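Local coordinates for protein MdcA (Pseudomonas aeruginosa, PDB 5VIT) that probably moves the acyl carrier protein from acetate to malonate, as the alpha subunit of malonate decarboxylase, at residues D363-S368 with R475-R480; I484-G489 with L495-R500; Q503-R506 with L510-L513. One frame throughout, in Å; residues are numbered along the deposited sequence.

All three contacts gather at one end of the molecule, around helix 477-486 and the elements that follow it. Contact 1 is a surface contact and chiefly polar, with a leucine methyl alongside: an arginine on the first turn of that helix holds a backbone carbonyl in the loop between strands 361-363 and 368-369. Contacts 2 and 3 are partly buried. Contact 2 sets the end of the same helix against the following loop by CH-pi and carbon packing; contact 3 joins helix 502-507 to edge strand 511-512 by a backbone hydrogen bond, a weak second one and a bridging water. M505 and A486 join these two, while I484 reaches from contact 2 into the loop of contact 1.

Contact 1 (D363-S368 with R475-R480); sequences DGDGHS and RSLEER
In the tight loop between strands 361-363 and 368-369, D365 meets R480 and L477 of helix 477-486. R480 comes side-on and gives two N-H groups to a single acceptor, the backbone oxygen of D365: NH2 lies 2.9 Å from D365 O and NE 3.2 Å from it. The NH2 bond follows a lone pair in the carbonyl plane, whereas NE sits 38° above that plane. Arginine suits the place because its long chain spans the gap between helix and loop, bending at chi3 (106°) to bring the guanidinium edge round to the oxygen. L477 CD1 lies over one face of the guanidinium, toward its rim, and also touches D365 OD1 at 3.8 Å.

The loop that presents the carbonyl is a type I beta turn from D363 to G366, reinforced by an Asx turn in which D363 OD2 accepts from D365 N at 2.9 Å. H367 N reaches the same oxygen from the opposite face of the carboxylate. G366 has a positive phi of 91°, where a side chain would press on the preceding carbonyl. D365 OD1 takes its hydrogen bond from Q481 NE2, next along the helix, while S476 OG caps the helix start by accepting from E479 N at 3.3 Å.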
ATOM      1  N   ASP A 363       0.831  -7.596 -17.961  1.00 22.40           N
ATOM      2  CA  ASP A 363       1.179  -6.375 -18.682  1.00 21.67           C
ATOM      3  C   ASP A 363       0.628  -5.147 -17.960  1.00 25.03           C
ATOM      4  O   ASP A 363       0.079  -5.275 -16.866  1.00 24.42           O
ATOM      5  CB  ASP A 363       0.727  -6.449 -20.153  1.00 26.97           C
ATOM      6  CG  ASP A 363      -0.782  -6.273 -20.357  1.00 27.91           C
ATOM      7  OD1 ASP A 363      -1.177  -6.307 -21.546  1.00 29.73           O
ATOM      8  OD2 ASP A 363      -1.566  -6.085 -19.392  1.00 29.09           O
ATOM      9  N   GLY A 364       0.775  -3.969 -18.564  1.00 23.56           N
ATOM     10  CA  GLY A 364       0.412  -2.734 -17.903  1.00 23.74           C
ATOM     11  C   GLY A 364      -1.085  -2.553 -17.691  1.00 26.97           C
ATOM     12  O   GLY A 364      -1.510  -1.660 -16.961  1.00 26.63           O
ATOM     13  N   ASP A 365      -1.888  -3.390 -18.335  1.00 26.90           N
ATOM     14  CA  ASP A 365      -3.335  -3.326 -18.164  1.00 25.60           C
ATOM     15  C   ASP A 365      -3.840  -4.389 -17.194  1.00 23.56           C
ATOM     16  O   ASP A 365      -5.031  -4.498 -16.953  1.00 27.06           O
ATOM     17  CB  ASP A 365      -4.044  -3.486 -19.511  1.00 25.86           C
ATOM     18  CG  ASP A 365      -3.842  -2.290 -20.418  1.00 27.33           C
ATOM     19  OD1 ASP A 365      -3.344  -1.243 -19.944  1.00 30.52           O
ATOM     20  OD2 ASP A 365      -4.192  -2.392 -21.605  1.00 36.69           O
ATOM     21  N   GLY A 366      -2.929  -5.190 -16.667  1.00 25.61           N
ATOM     22  CA  GLY A 366      -3.300  -6.273 -15.782  1.00 20.99           C
ATOM     23  C   GLY A 366      -3.555  -7.601 -16.470  1.00 26.00           C
ATOM     24  O   GLY A 366      -3.866  -8.579 -15.803  1.00 23.70           O
ATOM     25  N   HIS A 367      -3.460  -7.655 -17.796  1.00 24.40           N
ATOM     26  CA  HIS A 367      -3.696  -8.923 -18.463  1.00 22.40           C
ATOM     27  C   HIS A 367      -2.588  -9.878 -18.018  1.00 27.70           C
ATOM     28  O   HIS A 367      -1.418  -9.507 -17.923  1.00 26.20           O
ATOM     29  CB  HIS A 367      -3.732  -8.765 -19.985  1.00 23.07           C
ATOM     30  CG  HIS A 367      -4.758  -7.787 -20.473  1.00 23.16           C
ATOM     31  ND1 HIS A 367      -6.089  -7.854 -20.112  1.00 23.82           N
ATOM     32  CD2 HIS A 367      -4.647  -6.716 -21.298  1.00 23.03           C
ATOM     33  CE1 HIS A 367      -6.751  -6.864 -20.686  1.00 27.54           C
ATOM     34  NE2 HIS A 367      -5.898  -6.155 -21.409  1.00 27.51           N
ATOM     35  N   SER A 368      -2.968 -11.106 -17.718  1.00 25.52           N
ATOM     36  CA  SER A 368      -2.050 -12.045 -17.098  1.00 25.73           C
ATOM     37  C   SER A 368      -1.948 -13.321 -17.920  1.00 26.64           C
ATOM     38  O   SER A 368      -2.952 -13.808 -18.438  1.00 30.24           O
ATOM     39  CB  SER A 368      -2.528 -12.350 -15.675  1.00 25.91           C
ATOM     40  OG  SER A 368      -1.925 -13.510 -15.157  1.00 32.15           O
ATOM     41  N   ARG A 475     -11.467   3.664 -11.472  1.00 40.84           N
ATOM     42  CA  ARG A 475     -12.644   4.187 -12.163  1.00 46.93           C
ATOM     43  C   ARG A 475     -12.402   4.412 -13.664  1.00 46.29           C
ATOM     44  O   ARG A 475     -13.317   4.794 -14.392  1.00 43.89           O
ATOM     45  CB  ARG A 475     -13.107   5.483 -11.490  1.00 48.67           C
ATOM     46  CG  ARG A 475     -12.700   5.601 -10.001  1.00 47.49           C
ATOM     47  CD  ARG A 475     -12.878   7.028  -9.476  1.00 53.14           C
ATOM     48  NE  ARG A 475     -11.937   7.937 -10.123  1.00 62.85           N
ATOM     49  CZ  ARG A 475     -10.747   8.277  -9.638  1.00 69.88           C
ATOM     50  NH1 ARG A 475     -10.345   7.809  -8.459  1.00 70.22           N
ATOM     51  NH2 ARG A 475      -9.969   9.109 -10.327  1.00 68.20           N
ATOM     52  N   SER A 476     -11.176   4.157 -14.118  1.00 41.57           N
ATOM     53  CA  SER A 476     -10.857   4.168 -15.546  1.00 38.15           C
ATOM     54  C   SER A 476      -9.665   3.260 -15.805  1.00 37.53           C
ATOM     55  O   SER A 476      -8.963   2.888 -14.865  1.00 37.23           O
ATOM     56  CB  SER A 476     -10.540   5.579 -16.019  1.00 38.10           C
ATOM     57  OG  SER A 476      -9.324   6.016 -15.434  1.00 34.56           O
ATOM     58  N   LEU A 477      -9.419   2.927 -17.071  1.00 33.67           N
ATOM     59  CA  LEU A 477      -8.282   2.085 -17.430  1.00 34.52           C
ATOM     60  C   LEU A 477      -6.954   2.747 -17.031  1.00 31.55           C
ATOM     61  O   LEU A 477      -6.034   2.090 -16.537  1.00 29.10           O
ATOM     62  CB  LEU A 477      -8.286   1.782 -18.930  1.00 33.85           C
ATOM     63  CG  LEU A 477      -7.054   1.048 -19.468  1.00 31.26           C
ATOM     64  CD1 LEU A 477      -6.907  -0.321 -18.815  1.00 32.30           C
ATOM     65  CD2 LEU A 477      -7.110   0.911 -20.991  1.00 28.55           C
ATOM     66  N   GLU A 478      -6.877   4.050 -17.254  1.00 24.47           N
ATOM     67  CA  GLU A 478      -5.694   4.841 -16.939  1.00 31.92           C
ATOM     68  C   GLU A 478      -5.372   4.799 -15.440  1.00 31.73           C
ATOM     69  O   GLU A 478      -4.214   4.783 -15.047  1.00 34.87           O
ATOM     70  CB  GLU A 478      -5.902   6.289 -17.403  1.00 30.69           C
ATOM     71  CG  GLU A 478      -4.680   7.189 -17.261  1.00 46.99           C
ATOM     72  CD  GLU A 478      -4.982   8.659 -17.573  1.00 58.02           C
ATOM     73  OE1 GLU A 478      -5.708   9.306 -16.781  1.00 60.22           O
ATOM     74  OE2 GLU A 478      -4.490   9.168 -18.610  1.00 65.53           O
ATOM     75  N   GLU A 479      -6.397   4.768 -14.601  1.00 31.62           N
ATOM     76  CA  GLU A 479      -6.158   4.753 -13.162  1.00 32.59           C
ATOM     77  C   GLU A 479      -5.657   3.379 -12.728  1.00 29.67           C
ATOM     78  O   GLU A 479      -4.758   3.260 -11.893  1.00 30.75           O
ATOM     79  CB  GLU A 479      -7.425   5.130 -12.395  1.00 34.90           C
ATOM     80  CG  GLU A 479      -7.190   5.179 -10.905  1.00 46.52           C
ATOM     81  CD  GLU A 479      -8.412   5.610 -10.149  1.00 52.08           C
ATOM     82  OE1 GLU A 479      -8.237   6.162  -9.042  1.00 48.84           O
ATOM     83  OE2 GLU A 479      -9.536   5.406 -10.672  1.00 53.40           O
ATOM     84  N   ARG A 480      -6.237   2.348 -13.328  1.00 27.80           N
ATOM     85  CA  ARG A 480      -5.813   0.969 -13.131  1.00 27.63           C
ATOM     86  C   ARG A 480      -4.345   0.755 -13.520  1.00 27.75           C
ATOM     87  O   ARG A 480      -3.591   0.108 -12.782  1.00 25.40           O
ATOM     88  CB  ARG A 480      -6.715   0.052 -13.938  1.00 27.09           C
ATOM     89  CG  ARG A 480      -6.494  -1.417 -13.719  1.00 25.59           C
ATOM     90  CD  ARG A 480      -7.669  -2.147 -14.297  1.00 31.02           C
ATOM     91  NE  ARG A 480      -7.329  -2.800 -15.534  1.00 33.09           N
ATOM     92  CZ  ARG A 480      -8.128  -2.891 -16.590  1.00 31.07           C
ATOM     93  NH1 ARG A 480      -9.328  -2.339 -16.576  1.00 30.85           N
ATOM     94  NH2 ARG A 480      -7.706  -3.537 -17.670  1.00 26.60           N
TER

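Contact 2 (I484-G489 with L495-R500); sequences IAAVAG and LRHDPR
H497 and A486 meet where the chain leaves helix 477-486 and doubles back through the loop leading to helix 502-507. The chief interaction is a CH-pi contact: A486 CA stands 3.8 Å from the centroid of the imidazole of H497, only 10° off the ring normal, so the ring lies flat against the helix backbone. The turn of CG anti to the backbone N (chi1 -178°) carries the ring there, and the small alanine lets it come so close.

Van der Waals packing widens this contact. A486 CB reaches H497 CE1 at 3.8 Å, A485 CB lies 4.1 Å from H497 CB, and A485 O is 3.6 Å from the same H497 CB. Two alanines in succession thus give the helix a low surface on which a ring can rest.

Polar bonds fix the loop rather than join the two segments. R496 NH2 forms a salt bridge with E434. G489, with its positive phi of 64°, lets the chain turn beyond the helix. The rotation of the imidazole is held at its far nitrogen, where H497 NE2 is hydrogen-bonded to T502 OG1.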
ATOM      1  N   ILE A 484      -1.261  -0.359 -11.030  1.00 25.64           N
ATOM      2  CA  ILE A 484      -0.391  -1.495 -11.319  1.00 22.57           C
ATOM      3  C   ILE A 484       1.069  -1.033 -11.315  1.00 26.20           C
ATOM      4  O   ILE A 484       1.930  -1.658 -10.687  1.00 27.37           O
ATOM      5  CB  ILE A 484      -0.753  -2.164 -12.667  1.00 27.06           C
ATOM      6  CG1 ILE A 484      -2.100  -2.903 -12.530  1.00 24.71           C
ATOM      7  CG2 ILE A 484       0.354  -3.130 -13.123  1.00 19.25           C
ATOM      8  CD1 ILE A 484      -2.861  -3.104 -13.836  1.00 21.20           C
ATOM      9  N   ALA A 485       1.340   0.081 -11.983  1.00 23.93           N
ATOM     10  CA  ALA A 485       2.698   0.605 -12.040  1.00 24.41           C
ATOM     11  C   ALA A 485       3.242   0.922 -10.630  1.00 28.04           C
ATOM     12  O   ALA A 485       4.426   0.691 -10.355  1.00 25.72           O
ATOM     13  CB  ALA A 485       2.752   1.862 -12.952  1.00 24.20           C
ATOM     14  N   ALA A 486       2.388   1.438  -9.744  1.00 24.14           N
ATOM     15  CA  ALA A 486       2.810   1.732  -8.360  1.00 26.23           C
ATOM     16  C   ALA A 486       3.294   0.512  -7.571  1.00 24.79           C
ATOM     17  O   ALA A 486       4.024   0.659  -6.606  1.00 25.89           O
ATOM     18  CB  ALA A 486       1.686   2.400  -7.591  1.00 20.39           C
ATOM     19  N   VAL A 487       2.902  -0.697  -7.954  1.00 23.05           N
ATOM     20  CA  VAL A 487       3.385  -1.853  -7.206  1.00 23.98           C
ATOM     21  C   VAL A 487       4.226  -2.779  -8.068  1.00 23.73           C
ATOM     22  O   VAL A 487       4.534  -3.876  -7.657  1.00 21.72           O
ATOM     23  CB  VAL A 487       2.233  -2.672  -6.575  1.00 23.91           C
ATOM     24  CG1 VAL A 487       1.386  -1.773  -5.701  1.00 22.61           C
ATOM     25  CG2 VAL A 487       1.392  -3.340  -7.644  1.00 21.11           C
ATOM     26  N   ALA A 488       4.629  -2.317  -9.246  1.00 24.16           N
ATOM     27  CA  ALA A 488       5.335  -3.170 -10.197  1.00 18.77           C
ATOM     28  C   ALA A 488       6.852  -3.102 -10.037  1.00 21.90           C
ATOM     29  O   ALA A 488       7.592  -3.722 -10.818  1.00 29.22           O
ATOM     30  CB  ALA A 488       4.934  -2.799 -11.627  1.00 20.74           C
ATOM     31  N   GLY A 489       7.317  -2.375  -9.028  1.00 19.80           N
ATOM     32  CA  GLY A 489       8.738  -2.269  -8.730  1.00 23.76           C
ATOM     33  C   GLY A 489       9.580  -1.591  -9.809  1.00 28.19           C
ATOM     34  O   GLY A 489       9.203  -0.555 -10.350  1.00 26.49           O
ATOM     35  N   LEU A 495       8.757   1.112 -13.773  1.00 25.36           N
ATOM     36  CA  LEU A 495       9.576   2.299 -14.034  1.00 27.74           C
ATOM     37  C   LEU A 495       8.728   3.468 -14.580  1.00 28.73           C
ATOM     38  O   LEU A 495       9.184   4.610 -14.599  1.00 29.37           O
ATOM     39  CB  LEU A 495      10.728   1.966 -14.988  1.00 24.29           C
ATOM     40  CG  LEU A 495      11.786   1.004 -14.418  1.00 23.54           C
ATOM     41  CD1 LEU A 495      12.826   0.666 -15.463  1.00 21.58           C
ATOM     42  CD2 LEU A 495      12.460   1.588 -13.159  1.00 26.51           C
ATOM     43  N   ARG A 496       7.487   3.194 -14.984  1.00 26.61           N
ATOM     44  CA  ARG A 496       6.587   4.260 -15.446  1.00 28.05           C
ATOM     45  C   ARG A 496       6.003   5.071 -14.286  1.00 31.66           C
ATOM     46  O   ARG A 496       5.452   6.154 -14.496  1.00 34.73           O
ATOM     47  CB  ARG A 496       5.429   3.686 -16.274  1.00 31.02           C
ATOM     48  CG  ARG A 496       5.834   2.976 -17.545  1.00 28.56           C
ATOM     49  CD  ARG A 496       4.638   2.287 -18.177  1.00 29.45           C
ATOM     50  NE  ARG A 496       4.983   1.618 -19.436  1.00 40.17           N
ATOM     51  CZ  ARG A 496       4.120   0.944 -20.198  1.00 45.18           C
ATOM     52  NH1 ARG A 496       2.837   0.844 -19.844  1.00 37.52           N
ATOM     53  NH2 ARG A 496       4.540   0.373 -21.324  1.00 44.12           N
ATOM     54  N   HIS A 497       6.105   4.537 -13.069  1.00 28.64           N
ATOM     55  CA  HIS A 497       5.565   5.207 -11.890  1.00 29.57           C
ATOM     56  C   HIS A 497       6.458   6.314 -11.338  1.00 28.14           C
ATOM     57  O   HIS A 497       7.647   6.108 -11.097  1.00 27.45           O
ATOM     58  CB  HIS A 497       5.304   4.201 -10.776  1.00 29.15           C
ATOM     59  CG  HIS A 497       4.711   4.813  -9.549  1.00 28.01           C
ATOM     60  ND1 HIS A 497       3.458   5.396  -9.541  1.00 27.53           N
ATOM     61  CD2 HIS A 497       5.196   4.935  -8.289  1.00 24.59           C
ATOM     62  CE1 HIS A 497       3.194   5.841  -8.323  1.00 27.92           C
ATOM     63  NE2 HIS A 497       4.233   5.578  -7.547  1.00 29.33           N
ATOM     64  N   ASP A 498       5.855   7.484 -11.138  1.00 26.50           N
ATOM     65  CA  ASP A 498       6.479   8.614 -10.449  1.00 25.61           C
ATOM     66  C   ASP A 498       6.339   8.446  -8.938  1.00 28.17           C
ATOM     67  O   ASP A 498       5.233   8.550  -8.387  1.00 28.95           O
ATOM     68  CB  ASP A 498       5.840   9.928 -10.895  1.00 28.97           C
ATOM     69  CG  ASP A 498       6.523  11.163 -10.288  1.00 32.82           C
ATOM     70  OD1 ASP A 498       7.385  11.010  -9.415  1.00 27.68           O
ATOM     71  OD2 ASP A 498       6.190  12.297 -10.695  1.00 37.00           O
ATOM     72  N   PRO A 499       7.463   8.202  -8.258  1.00 28.44           N
ATOM     73  CA  PRO A 499       7.395   7.875  -6.826  1.00 29.30           C
ATOM     74  C   PRO A 499       6.773   8.990  -5.975  1.00 29.28           C
ATOM     75  O   PRO A 499       6.279   8.673  -4.889  1.00 32.01           O
ATOM     76  CB  PRO A 499       8.863   7.616  -6.440  1.00 32.28           C
ATOM     77  CG  PRO A 499       9.688   8.102  -7.600  1.00 32.78           C
ATOM     78  CD  PRO A 499       8.823   8.076  -8.814  1.00 25.49           C
ATOM     79  N   ARG A 500       6.746  10.238  -6.448  1.00 29.05           N
ATOM     80  CA  ARG A 500       6.097  11.298  -5.672  1.00 32.01           C
ATOM     81  C   ARG A 500       4.582  11.163  -5.686  1.00 34.33           C
ATOM     82  O   ARG A 500       3.887  11.922  -5.003  1.00 32.11           O
ATOM     83  CB  ARG A 500       6.441  12.690  -6.188  1.00 33.55           C
ATOM     84  CG  ARG A 500       7.901  12.975  -6.398  1.00 34.87           C
ATOM     85  CD  ARG A 500       8.012  13.321  -7.846  1.00 33.11           C
ATOM     86  NE  ARG A 500       8.556  14.612  -8.123  1.00 31.81           N
ATOM     87  CZ  ARG A 500       8.581  15.149  -9.342  1.00 34.38           C
ATOM     88  NH1 ARG A 500       8.062  14.495 -10.368  1.00 24.67           N
ATOM     89  NH2 ARG A 500       9.116  16.350  -9.526  1.00 25.96           N
TER

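Contact 3 (Q503-R506 with L510-L513); sequences QRMR and LIAL
L510 and M505 meet through their backbones where helix 502-507 gives way to strand 511-512, a tight helix-to-strand connection at the edge of the mixed sheet. L510 N, in the residue just before the strand, donates to M505 O at 2.9 Å, nearly along the C=O axis, though the N-H...O angle is only 131°. I511 N adds a weak second bond to the same oxygen, straighter at 169°, so that one helix carbonyl holds the backbone at the start of the strand. On the next residue, R506 CA points its hydrogen at I511 O, and a water donates to both R506 O and I511 O and bridges the two carbonyls.

Side chains fill in around this backbone core. M505 CE touches I511 CG2 at 4.0 Å, the two side chains crossing obliquely; a flexible, unbranched methionine can bend at chi3 to bring its methyl there, and isoleucine's branching gives CG2 to that methyl and CD1 to M505 CB. I511 CG1 takes the position between the backbone N and the carbonyl carbon (chi1 78°), which places it against R506 CG at 4.0 Å.

R506 starts away from the strand and then bends at chi2 and chi3, bringing its flat end back across L513 at about a right angle; leucine gives the guanidinium an apolar seat. R506 NH1 makes a salt bridge with D516 OD2, while D516 OD1 accepts from L513 N; one carboxylate therefore positions both partners. M505 and I511 both rest on A486 of helix 477-486. Over one face of the guanidinium, toward its rim, L513 CD1 comes to 3.4 Å from R506 NE.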
ATOM      1  N   GLN A 503       2.493   8.544  -2.280  1.00 25.58           N
ATOM      2  CA  GLN A 503       1.878   8.959  -1.013  1.00 27.62           C
ATOM      3  C   GLN A 503       0.367   9.167  -1.163  1.00 28.49           C
ATOM      4  O   GLN A 503      -0.427   8.708  -0.341  1.00 28.74           O
ATOM      5  CB  GLN A 503       2.529  10.239  -0.477  1.00 25.66           C
ATOM      6  CG  GLN A 503       1.948  10.725   0.870  1.00 24.24           C
ATOM      7  CD  GLN A 503       0.809  11.750   0.728  1.00 33.77           C
ATOM      8  OE1 GLN A 503       0.700  12.469  -0.288  1.00 32.00           O
ATOM      9  NE2 GLN A 503      -0.047  11.821   1.752  1.00 27.82           N
ATOM     10  N   ARG A 504      -0.013   9.858  -2.223  1.00 25.98           N
ATOM     11  CA  ARG A 504      -1.410  10.088  -2.536  1.00 29.51           C
ATOM     12  C   ARG A 504      -2.183   8.786  -2.747  1.00 29.10           C
ATOM     13  O   ARG A 504      -3.308   8.636  -2.257  1.00 29.86           O
ATOM     14  CB  ARG A 504      -1.511  10.964  -3.784  1.00 35.88           C
ATOM     15  CG  ARG A 504      -2.918  11.164  -4.323  1.00 37.99           C
ATOM     16  CD  ARG A 504      -2.998  12.524  -4.972  1.00 39.03           C
ATOM     17  NE  ARG A 504      -4.329  13.085  -4.823  1.00 52.71           N
ATOM     18  CZ  ARG A 504      -4.589  14.259  -4.256  1.00 51.65           C
ATOM     19  NH1 ARG A 504      -3.603  15.010  -3.769  1.00 42.95           N
ATOM     20  NH2 ARG A 504      -5.848  14.674  -4.180  1.00 54.01           N
ATOM     21  N   MET A 505      -1.585   7.850  -3.482  1.00 24.63           N
ATOM     22  CA  MET A 505      -2.253   6.586  -3.753  1.00 24.89           C
ATOM     23  C   MET A 505      -2.432   5.803  -2.460  1.00 26.52           C
ATOM     24  O   MET A 505      -3.465   5.163  -2.250  1.00 25.80           O
ATOM     25  CB  MET A 505      -1.476   5.794  -4.789  1.00 27.85           C
ATOM     26  CG  MET A 505      -1.369   6.571  -6.112  1.00 32.94           C
ATOM     27  SD  MET A 505      -0.516   5.699  -7.435  1.00 31.68           S
ATOM     28  CE  MET A 505      -1.739   4.473  -7.863  1.00 33.20           C
ATOM     29  N   ARG A 506      -1.443   5.895  -1.577  1.00 24.76           N
ATOM     30  CA  ARG A 506      -1.521   5.276  -0.255  1.00 28.99           C
ATOM     31  C   ARG A 506      -2.672   5.839   0.585  1.00 26.65           C
ATOM     32  O   ARG A 506      -3.519   5.111   1.107  1.00 28.23           O
ATOM     33  CB  ARG A 506      -0.215   5.492   0.491  1.00 24.61           C
ATOM     34  CG  ARG A 506       0.976   4.816  -0.149  1.00 28.66           C
ATOM     35  CD  ARG A 506       1.698   4.089   0.913  1.00 30.14           C
ATOM     36  NE  ARG A 506       2.895   4.735   1.387  1.00 34.87           N
ATOM     37  CZ  ARG A 506       3.404   4.552   2.600  1.00 34.37           C
ATOM     38  NH1 ARG A 506       2.786   3.777   3.485  1.00 31.29           N
ATOM     39  NH2 ARG A 506       4.527   5.168   2.934  1.00 32.24           N
ATOM     40  N   LEU A 510      -5.795   3.498  -2.743  1.00 25.17           N
ATOM     41  CA  LEU A 510      -5.641   2.854  -4.059  1.00 22.97           C
ATOM     42  C   LEU A 510      -4.606   1.739  -3.984  1.00 25.89           C
ATOM     43  O   LEU A 510      -4.746   0.674  -4.611  1.00 24.33           O
ATOM     44  CB  LEU A 510      -5.234   3.882  -5.126  1.00 23.70           C
ATOM     45  CG  LEU A 510      -6.204   5.054  -5.355  1.00 28.68           C
ATOM     46  CD1 LEU A 510      -5.767   5.959  -6.537  1.00 31.06           C
ATOM     47  CD2 LEU A 510      -7.635   4.531  -5.560  1.00 22.08           C
ATOM     48  N   ILE A 511      -3.552   1.994  -3.213  1.00 24.50           N
ATOM     49  CA  ILE A 511      -2.564   0.973  -2.926  1.00 22.97           C
ATOM     50  C   ILE A 511      -2.314   0.937  -1.431  1.00 25.73           C
ATOM     51  O   ILE A 511      -2.585   1.904  -0.715  1.00 26.18           O
ATOM     52  CB  ILE A 511      -1.234   1.220  -3.661  1.00 25.75           C
ATOM     53  CG1 ILE A 511      -0.420   2.314  -2.963  1.00 24.23           C
ATOM     54  CG2 ILE A 511      -1.480   1.586  -5.136  1.00 24.76           C
ATOM     55  CD1 ILE A 511       0.843   2.727  -3.715  1.00 25.25           C
ATOM     56  N   ALA A 512      -1.829  -0.201  -0.962  1.00 24.10           N
ATOM     57  CA  ALA A 512      -1.345  -0.325   0.405  1.00 26.20           C
ATOM     58  C   ALA A 512       0.072  -0.868   0.358  1.00 23.96           C
ATOM     59  O   ALA A 512       0.329  -1.893  -0.272  1.00 23.60           O
ATOM     60  CB  ALA A 512      -2.247  -1.247   1.221  1.00 23.33           C
ATOM     61  N   LEU A 513       1.000  -0.183   1.006  1.00 21.97           N
ATOM     62  CA  LEU A 513       2.330  -0.754   1.197  1.00 28.46           C
ATOM     63  C   LEU A 513       2.234  -1.575   2.465  1.00 27.65           C
ATOM     64  O   LEU A 513       1.280  -1.393   3.223  1.00 26.11           O
ATOM     65  CB  LEU A 513       3.402   0.331   1.314  1.00 28.06           C
ATOM     66  CG  LEU A 513       3.585   1.299   0.152  1.00 31.26           C
ATOM     67  CD1 LEU A 513       4.862   2.116   0.345  1.00 29.04           C
ATOM     68  CD2 LEU A 513       3.590   0.561  -1.167  1.00 28.27           C
TER
HETATM   69  O   HOH W   1      -3.505   2.501   1.739  1.00 23.59           O